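PDB 3EZY: Myo-inositol 2-dehydrogenase from Thermotoga maritima, which catalyses the NAD(+)-dependent oxidation of myo-inositol to scyllo-inosose and probably serves in a myo-inositol degradation pathway. Local coordinates for residues 14-19 with 283-288; 123-128 with 306-311; 202-205 with 210-213. One frame throughout, in Å; residues are numbered along the deposited sequence. Where two conformers were deposited one is given.

Contact 1 and contact 2 are neighbours, their centres 15 Å apart. They touch directly: Ser284 OG of contact 1 lies 3.1 Å from Asn123 ND2 of contact 2, a probable hydrogen bond. Tyr285 and Glu288 also pack on Asn123. Helices 277-298 and 306-325, which follow each other in the chain, supply one segment to each. Contact 1 contains Gly14 of the glycine-rich motif that probably helps bind NAD. Contact 3 belongs to the C-terminal domain, its centre 30 Å from that of contact 1 and 26 Å from that of contact 2. It touches neither; its nearest atoms are about 12 Å from contact 2.

Contact 1 of 3, residues 14-19 with 283-288; sequences GTIHAE and DSYLEE
His17 ND1 is bound by a water at 2.8 Å, and the same water donates a weak bond to the backbone oxygen of Tyr285. This bridge joins helix 12-20 to helix 277-298. No direct hydrogen bond links the two segments. The other nitrogen of the ring, NE2, is hydrogen-bonded to Glu94. The imidazole is therefore held at both of its nitrogens, which should fix its rotation.

Two side chains meet the ring on its CE1 side. Tyr285 CD1 lies 3.7 Å from His17 CE1. The rings meet obliquely, their planes 81° apart. Glu288 OE1 comes to the edge of the imidazole, in its plane, 3.9 Å from His17 CE1. Its carboxylate is turned 43° from the ring. Phe92 adds an edge-to-face contact with the histidine.

Ile16 touches Tyr285 nearer the root of that side chain. Its CG2 branch, anti to the backbone N, sits 3.9 Å from Tyr285 CB and close to CD2. The two side chains cross at about a right angle. Ile16 is buried; Phe277 and Leu278 also pack on it.

The helix segments cross at -60°, with their axes 9.8 Å apart. Helix 12-20 follows strand 3-8, and Gly14 is probably the last glycine of a GxGxxG motif. Helix 277-298 packs on this first helix of the Rossmann NAD-binding fold.

Contact 2 of 3, residues 123-128 with 306-311; sequences NRRFDR and GEDGKM
Arg125 and Asp308 meet as a salt bridge between the 3-10 turn that follows strand 118-121, the last strand in the order of the Rossmann sheet, and the first turn of helix 306-325. The backbones are far apart: the nearest CA atoms, those of the same two residues, are separated by 11.6 Å. The arginine spans most of that gap. Its CG is anti to the carbonyl carbon (chi1 -63°), and the chain then runs extended to NE.

The two charged groups are not coplanar. The guanidinium and carboxylate planes are 55° apart, so the pair does not form the flat two-pronged arrangement. NH2 does most of the touching. Arg125 NH2 lies 3.4 Å from Asp308 OD1, a salt bridge without a direct hydrogen bond. A water lies near the other branch, 3.1 Å from Arg125 NH1. It is only 2.5 Å from Asp308 OD2, too short to be taken at face value, so a water bridge here is doubtful.

Each charge has a second partner on helix 174-185. Arg125 NH2 also pairs with Asp179, and Asp308 OD1 with Arg182. An alanine at Arg125 would remove the guanidinium and would probably leave Asp179 without this mate, Asp308 paired with Arg182 but not with the turn, and a gap beside Val304 and Tyr183.

Two further bonds hold the aspartates of the segments. Asp127, at the N-cap of helix 128-138, bonds through OD1 to the backbone N of Phe130. In the other segment, Asp308 OD2 accepts a hydrogen bond from the backbone N of Ser305, the residue just before Gly306.

Contact 3 of 3, residues 202-205 with 210-213; sequences EEIG and VDTA
Ile204 turns its side chain from helix 202-206 toward the chain that enters strand 212-219. At CB it splits into two branches, and both reach across. CG2 leaves anti to the backbone N and meets the peptide that follows Val210: Ile204 CG2 lies 3.6 Å from Val210 O and 3.7 Å from Val210 C. The contact with Val210 is thus made to its carbonyl, while the valine side chain points away.

The other branch begins at CG1, which carries the chain onward to CD1. At the tip, Ile204 CD1 lies 4.0 Å from Asp211 CB. Ile204 CG2 comes almost as near, 4.2 Å from the same Asp211 CB, so the aspartate's methylene is approached by both methyl groups. The two side chains cross at about a right angle. Ile163 of helix 160-164 also touches Ile204, and the residue is buried.

Asp211 shows its methylene to the isoleucine and puts its carboxylate to other use. CG stands between the backbone N and the carbonyl carbon (chi1 54°). Asp211 OD1 accepts from Thr212 OG1 at 2.8 Å, on its anti side and 21° out of the carboxylate plane, and also from Leu199 N. OD2 takes the backbone N-H groups of Val200 and Asp201. Four bonds therefore grip this buried group, which would probably keep it ionised, and three of them tie it to the residues leading into helix 202-206.

Thr212 packs on Val147 of a neighbouring subunit. Asp211 and Thr212 both face Ser197, a classic beta bulge. The arrangement belongs to a helix-containing connection between antiparallel neighbours, strands 189-197 and 212-219, in the mixed sheet of the Gfo/Idh/MocA C-terminal domain.

Contact 1 of 3, residues 14-19 with 283-288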
loop_
_atom_site.group_PDB
_atom_site.type_symbol
_atom_site.label_atom_id
_atom_site.label_comp_id
_atom_site.label_asym_id
_atom_site.label_seq_id
_atom_site.Cartn_x
_atom_site.Cartn_y
_atom_site.Cartn_z
ATOM N N GLY A 14 -11.919 28.353 17.860
ATOM C CA GLY A 14 -11.276 29.536 18.448
ATOM C C GLY A 14 -10.196 29.142 19.448
ATOM O O GLY A 14 -9.138 29.760 19.516
ATOM N N THR A 15 -10.452 28.110 20.247
ATOM C CA THR A 15 -9.439 27.640 21.195
ATOM C C THR A 15 -8.162 27.141 20.516
ATOM O O THR A 15 -7.053 27.493 20.924
ATOM C CB THR A 15 -10.021 26.548 22.118
ATOM O OG1 THR A 15 -11.133 27.104 22.840
ATOM C CG2 THR A 15 -8.940 26.034 23.092
ATOM N N ILE A 16 -8.306 26.326 19.473
ATOM C CA ILE A 16 -7.183 25.921 18.651
ATOM C C ILE A 16 -6.369 27.107 18.152
ATOM O O ILE A 16 -5.133 27.118 18.270
ATOM C CB ILE A 16 -7.650 25.017 17.484
ATOM C CG1 ILE A 16 -8.105 23.670 18.061
ATOM C CG2 ILE A 16 -6.508 24.817 16.434
ATOM C CD1 ILE A 16 -8.887 22.768 17.057
ATOM N N HIS A 17 -7.028 28.101 17.561
ATOM C CA HIS A 17 -6.283 29.287 17.028
ATOM C C HIS A 17 -5.513 30.009 18.164
ATOM O O HIS A 17 -4.322 30.360 18.016
ATOM C CB HIS A 17 -7.255 30.266 16.342
ATOM C CG HIS A 17 -7.792 29.774 15.036
ATOM N ND1 HIS A 17 -6.977 29.339 14.011
ATOM C CD2 HIS A 17 -9.065 29.711 14.560
ATOM C CE1 HIS A 17 -7.725 29.015 12.966
ATOM N NE2 HIS A 17 -8.996 29.238 13.275
ATOM N N ALA A 18 -6.191 30.216 19.296
ATOM C CA ALA A 18 -5.607 30.947 20.435
ATOM C C ALA A 18 -4.359 30.224 20.958
ATOM O O ALA A 18 -3.361 30.863 21.273
ATOM C CB ALA A 18 -6.627 31.065 21.570
ATOM N N GLU A 19 -4.440 28.894 21.069
ATOM C CA GLU A 19 -3.299 28.070 21.494
ATOM C C GLU A 19 -2.181 28.065 20.456
ATOM O O GLU A 19 -1.008 28.153 20.833
ATOM C CB GLU A 19 -3.758 26.655 21.887
ATOM C CG GLU A 19 -4.475 26.672 23.278
ATOM C CD GLU A 19 -5.244 25.400 23.604
ATOM O OE1 GLU A 19 -5.185 24.429 22.807
ATOM O OE2 GLU A 19 -5.936 25.388 24.664
ATOM N N ASP A 283 -2.752 20.776 12.387
ATOM C CA ASP A 283 -1.703 21.317 11.523
ATOM C C ASP A 283 -2.255 22.218 10.422
ATOM O O ASP A 283 -1.618 23.208 10.073
ATOM C CB ASP A 283 -0.848 20.230 10.869
ATOM C CG ASP A 283 0.276 20.820 10.031
ATOM O OD1 ASP A 283 1.057 21.657 10.575
ATOM O OD2 ASP A 283 0.374 20.478 8.811
ATOM N N SER A 284 -3.424 21.882 9.872
ATOM C CA SER A 284 -4.036 22.742 8.826
ATOM C C SER A 284 -4.462 24.085 9.426
ATOM O O SER A 284 -4.307 25.123 8.811
ATOM C CB SER A 284 -5.242 22.054 8.152
ATOM O OG SER A 284 -6.363 21.966 9.013
ATOM N N TYR A 285 -4.973 24.091 10.660
ATOM C CA TYR A 285 -5.265 25.385 11.287
ATOM C C TYR A 285 -4.008 26.206 11.574
ATOM O O TYR A 285 -3.983 27.442 11.394
ATOM C CB TYR A 285 -6.071 25.187 12.579
ATOM C CG TYR A 285 -7.503 24.804 12.349
ATOM C CD1 TYR A 285 -8.361 25.636 11.634
ATOM C CD2 TYR A 285 -8.015 23.637 12.898
ATOM C CE1 TYR A 285 -9.702 25.294 11.426
ATOM C CE2 TYR A 285 -9.351 23.279 12.715
ATOM C CZ TYR A 285 -10.190 24.128 11.992
ATOM O OH TYR A 285 -11.489 23.747 11.797
ATOM N N LEU A 286 -2.954 25.541 12.045
ATOM C CA LEU A 286 -1.734 26.260 12.336
ATOM C C LEU A 286 -1.245 26.931 11.051
ATOM O O LEU A 286 -0.871 28.108 11.055
ATOM C CB LEU A 286 -0.657 25.287 12.812
ATOM C CG LEU A 286 0.706 25.958 12.958
ATOM C CD1 LEU A 286 0.696 27.003 14.117
ATOM C CD2 LEU A 286 1.818 24.912 13.170
ATOM N N GLU A 287 -1.217 26.171 9.961
ATOM C CA GLU A 287 -0.681 26.700 8.701
ATOM C C GLU A 287 -1.559 27.797 8.075
ATOM O O GLU A 287 -1.056 28.760 7.440
ATOM C CB GLU A 287 -0.534 25.563 7.706
ATOM C CG GLU A 287 0.075 25.988 6.376
ATOM C CD GLU A 287 1.608 26.166 6.446
ATOM O OE1 GLU A 287 2.231 25.967 7.547
ATOM O OE2 GLU A 287 2.175 26.510 5.379
ATOM N N GLU A 288 -2.869 27.623 8.221
ATOM C CA GLU A 288 -3.840 28.642 7.784
ATOM C C GLU A 288 -3.599 29.985 8.500
ATOM O O GLU A 288 -3.606 31.059 7.892
ATOM C CB GLU A 288 -5.254 28.161 8.072
ATOM C CG GLU A 288 -6.295 29.183 7.670
ATOM C CD GLU A 288 -7.662 28.746 8.010
ATOM O OE1 GLU A 288 -7.885 28.285 9.150
ATOM O OE2 GLU A 288 -8.523 28.838 7.129
HETATM O O HOH W 1 -4.483 28.080 14.143
#

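Contact 2 of 3, residues 123-128 with 306-311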
loop_
_atom_site.group_PDB
_atom_site.type_symbol
_atom_site.label_atom_id
_atom_site.label_comp_id
_atom_site.label_asym_id
_atom_site.label_seq_id
_atom_site.Cartn_x
_atom_site.Cartn_y
_atom_site.Cartn_z
ATOM N N ASN A 123 -9.857 26.057 6.122
ATOM C CA ASN A 123 -8.593 25.490 6.587
ATOM C C ASN A 123 -8.070 24.309 5.765
ATOM O O ASN A 123 -6.884 24.060 5.738
ATOM C CB ASN A 123 -8.694 25.054 8.070
ATOM C CG ASN A 123 -9.741 23.965 8.282
ATOM O OD1 ASN A 123 -10.932 24.207 8.087
ATOM N ND2 ASN A 123 -9.307 22.761 8.676
ATOM N N ARG A 124 -8.939 23.548 5.121
ATOM C CA ARG A 124 -8.440 22.376 4.392
ATOM C C ARG A 124 -7.559 22.762 3.203
ATOM O O ARG A 124 -6.847 21.904 2.696
ATOM C CB ARG A 124 -9.575 21.433 3.936
ATOM C CG ARG A 124 -10.544 21.071 5.080
ATOM C CD ARG A 124 -11.558 19.988 4.712
ATOM N NE ARG A 124 -12.544 19.831 5.812
ATOM C CZ ARG A 124 -13.752 19.278 5.662
ATOM N NH1 ARG A 124 -14.112 18.791 4.471
ATOM N NH2 ARG A 124 -14.596 19.192 6.698
ATOM N N ARG A 125 -7.606 24.014 2.728
ATOM C CA ARG A 125 -6.619 24.386 1.676
ATOM C C ARG A 125 -5.210 24.278 2.210
ATOM O O ARG A 125 -4.283 24.312 1.420
ATOM C CB ARG A 125 -6.759 25.817 1.188
ATOM C CG ARG A 125 -8.088 26.103 0.506
ATOM C CD ARG A 125 -8.001 27.398 -0.261
ATOM N NE ARG A 125 -9.270 27.754 -0.893
ATOM C CZ ARG A 125 -9.360 28.689 -1.831
ATOM N NH1 ARG A 125 -8.275 29.359 -2.148
ATOM N NH2 ARG A 125 -10.532 28.974 -2.420
ATOM N N PHE A 126 -5.046 24.215 3.553
ATOM C CA PHE A 126 -3.720 24.248 4.123
ATOM C C PHE A 126 -3.333 22.916 4.704
ATOM O O PHE A 126 -2.331 22.853 5.404
ATOM C CB PHE A 126 -3.593 25.379 5.191
ATOM C CG PHE A 126 -3.932 26.757 4.634
ATOM C CD1 PHE A 126 -2.955 27.523 4.013
ATOM C CD2 PHE A 126 -5.251 27.231 4.657
ATOM C CE1 PHE A 126 -3.259 28.774 3.463
ATOM C CE2 PHE A 126 -5.571 28.488 4.119
ATOM C CZ PHE A 126 -4.562 29.260 3.520
ATOM N N ASP A 127 -4.165 21.888 4.505
ATOM C CA ASP A 127 -3.799 20.476 4.760
ATOM C C ASP A 127 -2.590 20.095 3.884
ATOM O O ASP A 127 -2.594 20.299 2.665
ATOM C CB ASP A 127 -5.034 19.587 4.440
ATOM C CG ASP A 127 -4.754 18.079 4.557
ATOM O OD1 ASP A 127 -3.980 17.530 3.734
ATOM O OD2 ASP A 127 -5.346 17.416 5.443
ATOM N N ARG A 128 -1.510 19.595 4.485
ATOM C CA ARG A 128 -0.314 19.380 3.680
ATOM C C ARG A 128 -0.541 18.436 2.485
ATOM O O ARG A 128 0.093 18.625 1.446
ATOM C CB ARG A 128 0.876 18.863 4.518
ATOM C CG ARG A 128 0.605 17.516 5.147
ATOM C CD ARG A 128 1.580 17.170 6.283
ATOM N NE ARG A 128 2.834 16.628 5.772
ATOM C CZ ARG A 128 3.981 17.307 5.696
ATOM N NH1 ARG A 128 5.073 16.705 5.218
ATOM N NH2 ARG A 128 4.043 18.582 6.108
ATOM N N GLY A 306 -12.955 36.880 0.699
ATOM C CA GLY A 306 -14.368 36.885 0.996
ATOM C C GLY A 306 -15.154 36.306 -0.146
ATOM O O GLY A 306 -16.156 35.611 0.036
ATOM N N GLU A 307 -14.691 36.619 -1.340
ATOM C CA GLU A 307 -15.260 36.104 -2.568
ATOM C C GLU A 307 -15.229 34.556 -2.634
ATOM O O GLU A 307 -16.181 33.944 -3.108
ATOM C CB GLU A 307 -14.521 36.740 -3.758
ATOM C CG GLU A 307 -14.851 38.248 -3.962
ATOM C CD GLU A 307 -14.075 39.264 -3.021
ATOM O OE1 GLU A 307 -14.360 40.474 -3.173
ATOM O OE2 GLU A 307 -13.192 38.912 -2.169
ATOM N N ASP A 308 -14.161 33.928 -2.124
ATOM C CA ASP A 308 -14.123 32.459 -1.987
ATOM C C ASP A 308 -15.263 31.975 -1.082
ATOM O O ASP A 308 -15.944 31.027 -1.415
ATOM C CB ASP A 308 -12.757 31.982 -1.420
ATOM C CG ASP A 308 -11.593 32.167 -2.410
ATOM O OD1 ASP A 308 -11.752 31.883 -3.604
ATOM O OD2 ASP A 308 -10.488 32.546 -1.988
ATOM N N GLY A 309 -15.459 32.640 0.062
ATOM C CA GLY A 309 -16.588 32.376 0.956
ATOM C C GLY A 309 -17.915 32.511 0.205
ATOM O O GLY A 309 -18.784 31.658 0.310
ATOM N N LYS A 310 -18.077 33.579 -0.564
ATOM C CA LYS A 310 -19.316 33.767 -1.328
ATOM C C LYS A 310 -19.610 32.645 -2.355
ATOM O O LYS A 310 -20.743 32.135 -2.462
ATOM C CB LYS A 310 -19.275 35.119 -2.059
ATOM C CG LYS A 310 -20.595 35.493 -2.705
ATOM C CD LYS A 310 -20.525 36.915 -3.255
ATOM C CE LYS A 310 -21.716 37.251 -4.156
ATOM N NZ LYS A 310 -21.437 38.580 -4.821
ATOM N N MET A 311 -18.606 32.281 -3.140
ATOM C CA MET A 311 -18.808 31.249 -4.173
ATOM C C MET A 311 -19.207 29.893 -3.576
ATOM O O MET A 311 -20.102 29.197 -4.079
ATOM C CB MET A 311 -17.550 31.097 -5.020
ATOM C CG MET A 311 -17.173 32.368 -5.833
ATOM S SD MET A 311 -18.479 32.843 -7.049
ATOM C CE MET A 311 -19.118 31.185 -7.556
HETATM O O HOH W 2 -8.209 32.395 -2.922
#

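Contact 3 of 3, residues 202-205 with 210-213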
loop_
_atom_site.group_PDB
_atom_site.type_symbol
_atom_site.label_atom_id
_atom_site.label_comp_id
_atom_site.label_asym_id
_atom_site.label_seq_id
_atom_site.Cartn_x
_atom_site.Cartn_y
_atom_site.Cartn_z
ATOM N N GLU A 202 -32.702 9.071 11.655
ATOM C CA GLU A 202 -34.031 9.568 11.266
ATOM C C GLU A 202 -34.326 10.988 11.795
ATOM O O GLU A 202 -35.085 11.729 11.173
ATOM C CB GLU A 202 -35.127 8.587 11.703
ATOM C CG GLU A 202 -35.398 8.675 13.198
ATOM C CD GLU A 202 -36.489 7.705 13.656
ATOM O OE1 GLU A 202 -36.527 7.410 14.875
ATOM O OE2 GLU A 202 -37.280 7.230 12.793
ATOM N N GLU A 203 -33.705 11.384 12.905
ATOM C CA GLU A 203 -33.892 12.745 13.449
ATOM C C GLU A 203 -33.398 13.843 12.508
ATOM O O GLU A 203 -34.018 14.910 12.398
ATOM C CB GLU A 203 -33.240 12.902 14.826
ATOM C CG GLU A 203 -33.938 12.127 15.966
ATOM C CD GLU A 203 -35.408 12.549 16.187
ATOM O OE1 GLU A 203 -35.721 13.777 16.265
ATOM O OE2 GLU A 203 -36.263 11.632 16.272
ATOM N N ILE A 204 -32.289 13.578 11.810
ATOM C CA ILE A 204 -31.780 14.495 10.822
ATOM C C ILE A 204 -32.839 14.679 9.749
ATOM O O ILE A 204 -33.064 15.792 9.272
ATOM C CB ILE A 204 -30.395 13.999 10.279
ATOM C CG1 ILE A 204 -29.365 14.052 11.422
ATOM C CG2 ILE A 204 -29.929 14.778 9.075
ATOM C CD1 ILE A 204 -28.188 13.119 11.236
ATOM N N GLY A 205 -33.497 13.593 9.368
ATOM C CA GLY A 205 -34.546 13.661 8.341
ATOM C C GLY A 205 -35.749 14.470 8.794
ATOM O O GLY A 205 -36.299 15.276 8.039
ATOM N N VAL A 210 -30.468 16.022 5.267
ATOM C CA VAL A 210 -30.094 14.682 4.859
ATOM C C VAL A 210 -28.767 14.406 5.548
ATOM O O VAL A 210 -28.121 15.346 6.012
ATOM C CB VAL A 210 -29.975 14.556 3.308
ATOM C CG1 VAL A 210 -31.351 14.735 2.643
ATOM C CG2 VAL A 210 -28.977 15.587 2.759
ATOM N N ASP A 211 -28.367 13.147 5.635
ATOM C CA ASP A 211 -27.083 12.816 6.283
ATOM C C ASP A 211 -26.045 12.180 5.345
ATOM O O ASP A 211 -24.925 11.869 5.777
ATOM C CB ASP A 211 -27.294 11.912 7.510
ATOM C CG ASP A 211 -28.087 10.670 7.200
ATOM O OD1 ASP A 211 -27.900 10.074 6.121
ATOM O OD2 ASP A 211 -28.894 10.256 8.071
ATOM N N THR A 212 -26.453 11.942 4.104
ATOM C CA THR A 212 -25.633 11.265 3.073
ATOM C C THR A 212 -25.967 11.998 1.779
ATOM O O THR A 212 -27.137 12.217 1.508
ATOM C CB THR A 212 -26.093 9.797 2.901
ATOM O OG1 THR A 212 -26.113 9.153 4.181
ATOM C CG2 THR A 212 -25.159 9.018 1.957
ATOM N N ALA A 213 -24.979 12.433 1.001
ATOM C CA ALA A 213 -25.308 13.151 -0.224
ATOM C C ALA A 213 -24.227 12.979 -1.277
ATOM O O ALA A 213 -23.071 12.648 -0.966
ATOM C CB ALA A 213 -25.509 14.600 0.066
#